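Local coordinates for protein peptidoglycan N-acetylglucosamine deacetylase (Agathobacter rectalis, PDB 5JMU) that probably removes acetyl groups from N-acetylglucosamine in peptidoglycan as a metal-dependent hydrolase, represented here by its zinc-binding catalytic domain, at residues K32-L37 and A64-R69; D39-Y44 and Q198-G203. All blocks are in the same frame, centred on the assembly; numbering follows the deposited sequence.

Contact 1: K32-L37 and A64-R69; sequences KYTQGL and AEEAKR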
loop_
_atom_site.group_PDB
_atom_site.type_symbol
_atom_site.label_atom_id
_atom_site.label_comp_id
_atom_site.label_asym_id
_atom_site.label_seq_id
_atom_site.Cartn_x
_atom_site.Cartn_y
_atom_site.Cartn_z
ATOM N N LYS A 32 13.799 5.359 7.318
ATOM C CA LYS A 32 15.162 4.889 7.579
ATOM C C LYS A 32 15.328 3.392 7.407
ATOM O O LYS A 32 16.461 2.946 7.250
ATOM C CB LYS A 32 15.621 5.311 8.989
ATOM C CG LYS A 32 14.874 4.671 10.095
ATOM C CD LYS A 32 15.404 5.166 11.452
ATOM C CE LYS A 32 16.839 4.742 11.689
ATOM N NZ LYS A 32 17.289 5.123 13.082
ATOM N N TYR A 33 14.228 2.623 7.453
ATOM C CA TYR A 33 14.315 1.175 7.327
ATOM C C TYR A 33 14.053 0.666 5.922
ATOM O O TYR A 33 14.171 -0.546 5.671
ATOM C CB TYR A 33 13.332 0.482 8.311
ATOM C CG TYR A 33 13.510 1.039 9.724
ATOM C CD1 TYR A 33 14.692 0.855 10.405
ATOM C CD2 TYR A 33 12.504 1.797 10.341
ATOM C CE1 TYR A 33 14.882 1.386 11.663
ATOM C CE2 TYR A 33 12.679 2.324 11.588
ATOM C CZ TYR A 33 13.855 2.113 12.243
ATOM O OH TYR A 33 14.050 2.640 13.495
ATOM N N THR A 34 13.661 1.560 5.016
ATOM C CA THR A 34 13.279 1.159 3.674
ATOM C C THR A 34 14.424 0.548 2.874
ATOM O O THR A 34 14.200 -0.450 2.189
ATOM C CB THR A 34 12.661 2.368 2.929
ATOM O OG1 THR A 34 11.527 2.804 3.709
ATOM C CG2 THR A 34 12.208 1.972 1.475
ATOM N N GLN A 35 15.623 1.130 2.935
ATOM C CA GLN A 35 16.741 0.564 2.199
ATOM C C GLN A 35 16.967 -0.918 2.592
ATOM O O GLN A 35 17.145 -1.781 1.739
ATOM C CB GLN A 35 18.018 1.378 2.445
ATOM C CG GLN A 35 19.260 0.794 1.797
ATOM C CD GLN A 35 19.175 0.769 0.303
ATOM O OE1 GLN A 35 19.101 -0.302 -0.315
ATOM N NE2 GLN A 35 19.182 1.943 -0.302
ATOM N N GLY A 36 16.958 -1.195 3.891
ATOM C CA GLY A 36 17.176 -2.544 4.378
ATOM C C GLY A 36 16.100 -3.502 3.863
ATOM O O GLY A 36 16.383 -4.650 3.532
ATOM N N LEU A 37 14.853 -3.019 3.812
ATOM C CA LEU A 37 13.733 -3.787 3.265
ATOM C C LEU A 37 13.992 -4.076 1.779
ATOM O O LEU A 37 13.793 -5.202 1.312
ATOM C CB LEU A 37 12.420 -3.007 3.451
ATOM C CG LEU A 37 11.202 -3.629 2.742
ATOM C CD1 LEU A 37 10.961 -5.116 3.152
ATOM C CD2 LEU A 37 9.959 -2.787 3.049
ATOM N N ALA A 64 12.761 6.757 -5.810
ATOM C CA ALA A 64 13.477 6.431 -7.040
ATOM C C ALA A 64 14.036 5.017 -6.980
ATOM O O ALA A 64 13.964 4.289 -7.943
ATOM C CB ALA A 64 14.620 7.450 -7.311
ATOM N N GLU A 65 14.620 4.641 -5.845
ATOM C CA GLU A 65 15.199 3.294 -5.712
ATOM C C GLU A 65 14.128 2.191 -5.773
ATOM O O GLU A 65 14.374 1.107 -6.340
ATOM C CB GLU A 65 15.995 3.192 -4.398
ATOM C CG GLU A 65 16.938 1.990 -4.356
ATOM C CD GLU A 65 18.051 2.000 -5.424
ATOM O OE1 GLU A 65 18.428 3.076 -5.943
ATOM O OE2 GLU A 65 18.572 0.906 -5.740
ATOM N N GLU A 66 12.968 2.439 -5.166
ATOM C CA GLU A 66 11.892 1.449 -5.216
ATOM C C GLU A 66 11.512 1.147 -6.668
ATOM O O GLU A 66 11.376 -0.014 -7.080
ATOM C CB GLU A 66 10.665 1.942 -4.434
ATOM C CG GLU A 66 10.909 1.904 -2.917
ATOM C CD GLU A 66 9.891 2.704 -2.111
ATOM O OE1 GLU A 66 8.958 3.322 -2.679
ATOM O OE2 GLU A 66 10.077 2.784 -0.859
ATOM N N ALA A 67 11.340 2.202 -7.448
ATOM C CA ALA A 67 10.957 2.010 -8.842
ATOM C C ALA A 67 12.103 1.361 -9.623
ATOM O O ALA A 67 11.857 0.458 -10.444
ATOM C CB ALA A 67 10.534 3.346 -9.485
ATOM N N LYS A 68 13.341 1.816 -9.391
ATOM C CA LYS A 68 14.473 1.282 -10.135
ATOM C C LYS A 68 14.601 -0.208 -9.939
ATOM O O LYS A 68 14.999 -0.929 -10.898
ATOM C CB LYS A 68 15.788 1.986 -9.713
ATOM C CG LYS A 68 17.066 1.448 -10.319
ATOM C CD LYS A 68 18.270 2.243 -9.804
ATOM C CE LYS A 68 19.555 1.811 -10.510
ATOM N NZ LYS A 68 20.771 2.438 -9.879
ATOM N N ARG A 69 14.276 -0.672 -8.728
ATOM C CA ARG A 69 14.427 -2.085 -8.387
ATOM C C ARG A 69 13.213 -2.922 -8.781
ATOM O O ARG A 69 13.188 -4.124 -8.539
ATOM C CB ARG A 69 14.732 -2.245 -6.893
ATOM C CG ARG A 69 16.093 -1.665 -6.537
ATOM C CD ARG A 69 16.484 -2.021 -5.124
ATOM N NE ARG A 69 17.634 -1.240 -4.636
ATOM C CZ ARG A 69 18.394 -1.585 -3.608
ATOM N NH1 ARG A 69 18.203 -2.747 -2.967
ATOM N NH2 ARG A 69 19.359 -0.771 -3.237
#

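Contact 2: D39-Y44 and Q198-G203; sequences DVLDKY and QIIQWG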
loop_
_atom_site.group_PDB
_atom_site.type_symbol
_atom_site.label_atom_id
_atom_site.label_comp_id
_atom_site.label_asym_id
_atom_site.label_seq_id
_atom_site.Cartn_x
_atom_site.Cartn_y
_atom_site.Cartn_z
ATOM N N ASP A 39 16.769 -4.435 0.311
ATOM C CA ASP A 39 17.848 -5.401 0.243
ATOM C C ASP A 39 17.283 -6.797 0.493
ATOM O O ASP A 39 17.671 -7.773 -0.158
ATOM C CB ASP A 39 18.926 -5.062 1.290
ATOM C CG ASP A 39 19.725 -3.813 0.929
ATOM O OD1 ASP A 39 19.664 -3.380 -0.231
ATOM O OD2 ASP A 39 20.426 -3.269 1.810
ATOM N N VAL A 40 16.369 -6.907 1.463
ATOM C CA VAL A 40 15.731 -8.215 1.722
ATOM C C VAL A 40 14.904 -8.684 0.515
ATOM O O VAL A 40 14.975 -9.861 0.121
ATOM C CB VAL A 40 14.816 -8.163 2.969
ATOM C CG1 VAL A 40 13.903 -9.413 3.076
ATOM C CG2 VAL A 40 15.638 -8.018 4.233
ATOM N N LEU A 41 14.128 -7.767 -0.061
ATOM C CA LEU A 41 13.308 -8.132 -1.221
ATOM C C LEU A 41 14.209 -8.598 -2.366
ATOM O O LEU A 41 13.872 -9.577 -3.058
ATOM C CB LEU A 41 12.413 -6.954 -1.647
ATOM C CG LEU A 41 11.364 -6.563 -0.612
ATOM C CD1 LEU A 41 10.713 -5.227 -0.998
ATOM C CD2 LEU A 41 10.302 -7.693 -0.391
ATOM N N ASP A 42 15.338 -7.910 -2.562
ATOM C CA ASP A 42 16.304 -8.323 -3.581
ATOM C C ASP A 42 16.908 -9.695 -3.282
ATOM O O ASP A 42 17.129 -10.498 -4.191
ATOM C CB ASP A 42 17.428 -7.318 -3.689
ATOM C CG ASP A 42 17.056 -6.116 -4.522
ATOM O OD1 ASP A 42 15.964 -6.122 -5.171
ATOM O OD2 ASP A 42 17.862 -5.158 -4.531
ATOM N N LYS A 43 17.182 -9.960 -2.007
ATOM C CA LYS A 43 17.745 -11.235 -1.616
ATOM C C LYS A 43 16.858 -12.408 -2.064
ATOM O O LYS A 43 17.385 -13.447 -2.465
ATOM C CB LYS A 43 17.959 -11.267 -0.103
ATOM C CG LYS A 43 18.539 -12.570 0.420
ATOM C CD LYS A 43 18.735 -12.478 1.930
ATOM C CE LYS A 43 19.267 -13.790 2.515
ATOM N NZ LYS A 43 19.423 -13.687 4.004
ATOM N N TYR A 44 15.541 -12.213 -2.063
ATOM C CA TYR A 44 14.589 -13.278 -2.392
ATOM C C TYR A 44 13.987 -13.053 -3.770
ATOM O O TYR A 44 13.090 -13.778 -4.168
ATOM C CB TYR A 44 13.479 -13.362 -1.314
ATOM C CG TYR A 44 14.091 -13.898 -0.036
ATOM C CD1 TYR A 44 14.215 -15.270 0.173
ATOM C CD2 TYR A 44 14.655 -13.032 0.903
ATOM C CE1 TYR A 44 14.831 -15.763 1.304
ATOM C CE2 TYR A 44 15.297 -13.530 2.049
ATOM C CZ TYR A 44 15.366 -14.875 2.240
ATOM O OH TYR A 44 16.019 -15.362 3.360
ATOM N N GLN A 198 11.182 -13.845 6.952
ATOM C CA GLN A 198 10.513 -15.085 7.328
ATOM C C GLN A 198 9.182 -15.255 6.608
ATOM O O GLN A 198 8.829 -16.386 6.260
ATOM C CB GLN A 198 10.286 -15.124 8.814
ATOM C CG GLN A 198 11.516 -15.467 9.604
ATOM C CD GLN A 198 11.247 -15.169 11.072
ATOM O OE1 GLN A 198 10.746 -16.023 11.813
ATOM N NE2 GLN A 198 11.531 -13.946 11.491
ATOM N N ILE A 199 8.460 -14.146 6.370
ATOM C CA ILE A 199 7.206 -14.220 5.628
ATOM C C ILE A 199 7.463 -14.743 4.204
ATOM O O ILE A 199 6.746 -15.632 3.724
ATOM C CB ILE A 199 6.513 -12.826 5.600
ATOM C CG1 ILE A 199 5.945 -12.505 6.998
ATOM C CG2 ILE A 199 5.381 -12.771 4.565
ATOM C CD1 ILE A 199 5.640 -10.963 7.195
ATOM N N ILE A 200 8.481 -14.212 3.538
ATOM C CA ILE A 200 8.829 -14.686 2.197
ATOM C C ILE A 200 9.306 -16.158 2.221
ATOM O O ILE A 200 8.884 -16.965 1.353
ATOM C CB ILE A 200 9.884 -13.795 1.550
ATOM C CG1 ILE A 200 9.274 -12.411 1.239
ATOM C CG2 ILE A 200 10.372 -14.454 0.231
ATOM C CD1 ILE A 200 10.336 -11.366 0.866
ATOM N N GLN A 201 10.162 -16.501 3.174
ATOM C CA GLN A 201 10.614 -17.883 3.268
ATOM C C GLN A 201 9.420 -18.828 3.397
ATOM O O GLN A 201 9.344 -19.846 2.698
ATOM C CB GLN A 201 11.541 -18.075 4.471
ATOM C CG GLN A 201 12.906 -17.407 4.242
ATOM C CD GLN A 201 13.799 -17.416 5.478
ATOM O OE1 GLN A 201 13.337 -17.325 6.601
ATOM N NE2 GLN A 201 15.086 -17.498 5.253
ATOM N N TRP A 202 8.499 -18.489 4.288
ATOM C CA TRP A 202 7.338 -19.354 4.479
ATOM C C TRP A 202 6.482 -19.427 3.205
ATOM O O TRP A 202 6.081 -20.515 2.759
ATOM C CB TRP A 202 6.481 -18.871 5.658
ATOM C CG TRP A 202 5.297 -19.749 5.849
ATOM C CD1 TRP A 202 5.224 -20.898 6.609
ATOM C CD2 TRP A 202 4.015 -19.585 5.246
ATOM N NE1 TRP A 202 3.973 -21.447 6.498
ATOM C CE2 TRP A 202 3.205 -20.650 5.690
ATOM C CE3 TRP A 202 3.461 -18.619 4.399
ATOM C CZ2 TRP A 202 1.870 -20.788 5.275
ATOM C CZ3 TRP A 202 2.151 -18.755 4.001
ATOM C CH2 TRP A 202 1.373 -19.811 4.445
ATOM N N GLY A 203 6.193 -18.269 2.629
ATOM C CA GLY A 203 5.323 -18.253 1.469
ATOM C C GLY A 203 5.946 -19.048 0.336
ATOM O O GLY A 203 5.274 -19.893 -0.277
#

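Contact 1: K32-L37 and A64-R69
Thr34 and Gln35 meet Glu66 and Arg69 in a sparse, largely polar helix-to-helix contact on the outer side of the parallel sheet of this NodB-homology domain. Even the nearest alpha carbons, those of Gln35 and Glu65, are 8.5 Å apart, so side chains must span the gap.

On the buried side the threonine methyl makes the touch: Thr34 CG2 lies 3.3 Å from Glu66 OE2, and the two side chains cross at about a right angle. With chi1 at -58°, the methyl is anti to the backbone N and faces the glutamate, while OG1 sits beside that N and hydrogen-bonds with Gly31 N and Asp187 OD2. A beta-branched hydroxyl residue thus suits this place: its methyl lies against a carboxylate oxygen while OG1 is held by its own hydrogen bonds. Glu66 reaches Thr34 through an extended chain that runs past apolar neighbours.

Nearer the surface, the amide end of Gln35 comes up obliquely to the Arg69 guanidinium, with the two planes 47° apart. Glu65, one turn back, steadies that guanidinium: Arg69 NE donates to Glu65 OE2 at 2.6 Å and 166°, almost in the guanidinium plane and onto the anti lone pair.

Helices 34-43 and 61-68 are the connections of two successive beta-alpha-beta crossovers, 21-27/34-43/49-53 and 49-53/61-68/72-77, and so lie as neighbours on the parallel sheet. Leu38 continues the interface along helix 34-43, Phe50 and Val52 of strand 49-53 touch the Glu66 side chain, and helix 89-107 adjoins Ala64 and Ala67.

Contact 2: D39-Y44 and Q198-G203
Tyr44 and Leu41, near the C-terminal end of helix 34-43, pack on Ile200 and Gln201 of helix 196-205, joining an early and a late helix of the fold through one apolar patch with a polar margin. The alpha carbons of Tyr44 and Ile200 are 7.5 Å apart, close enough for short branches to meet.

Ile200 carries the tight part by using both its branches. CG2, anti to the backbone N, presses on the root of the tyrosine, 3.6 Å from Tyr44 CB, and also touches CG and CD1 of the ring. The longer branch continues extended (chi2 168°) and brings Ile200 CD1 to within 3.9 Å of Leu41 CD2, where the two side chains cross at about a right angle. Leu41 points its beta carbon away from this helix, yet one methyl still reaches across; the side chain also touches Val46, Ala48, His71 and Val196. Branched aliphatic residues fit here because each can fill two directions at once.

The outer side is looser and belongs to Gln201, which is exposed. Its extended chain runs obliquely past the far end of the tyrosine, with Gln201 CG 3.9 Å from Tyr44 CE1. The amide plane stands nearly perpendicular to the ring, 86° apart, and Gln201 NE2 lies 3.0 Å from Tyr44 OH. That hydroxyl is hydrogen-bonded to Glu197, which also forms a salt bridge with Lys43.

Tyrosine therefore serves both environments: its CB and ring base join the aliphatic patch, while its hydroxyl reaches the polar margin. The chemistry is consistent with an interface held largely by apolar packing, with Glu197 probably helping to fix where the phenol end lies.

Both contacts use helix 34-43: contact 1 joins its earlier part to helix 61-68, contact 2 its later part to helix 196-205. Their centres lie 14 Å apart, and each combines two buried residues with a more open margin. Contact 1 is the smaller and more polar, with the side chain of Thr34 about 13 Å from the zinc ion; contact 2 buries more surface, rests on an aliphatic patch and lies away from the metal site. They are joined directly by charge, since Arg69 of contact 1 forms salt bridges through NH1 with Asp39 and Asp42 of the 39-44 segment. The shared helix is thus flanked by elements from early and late in the sequence.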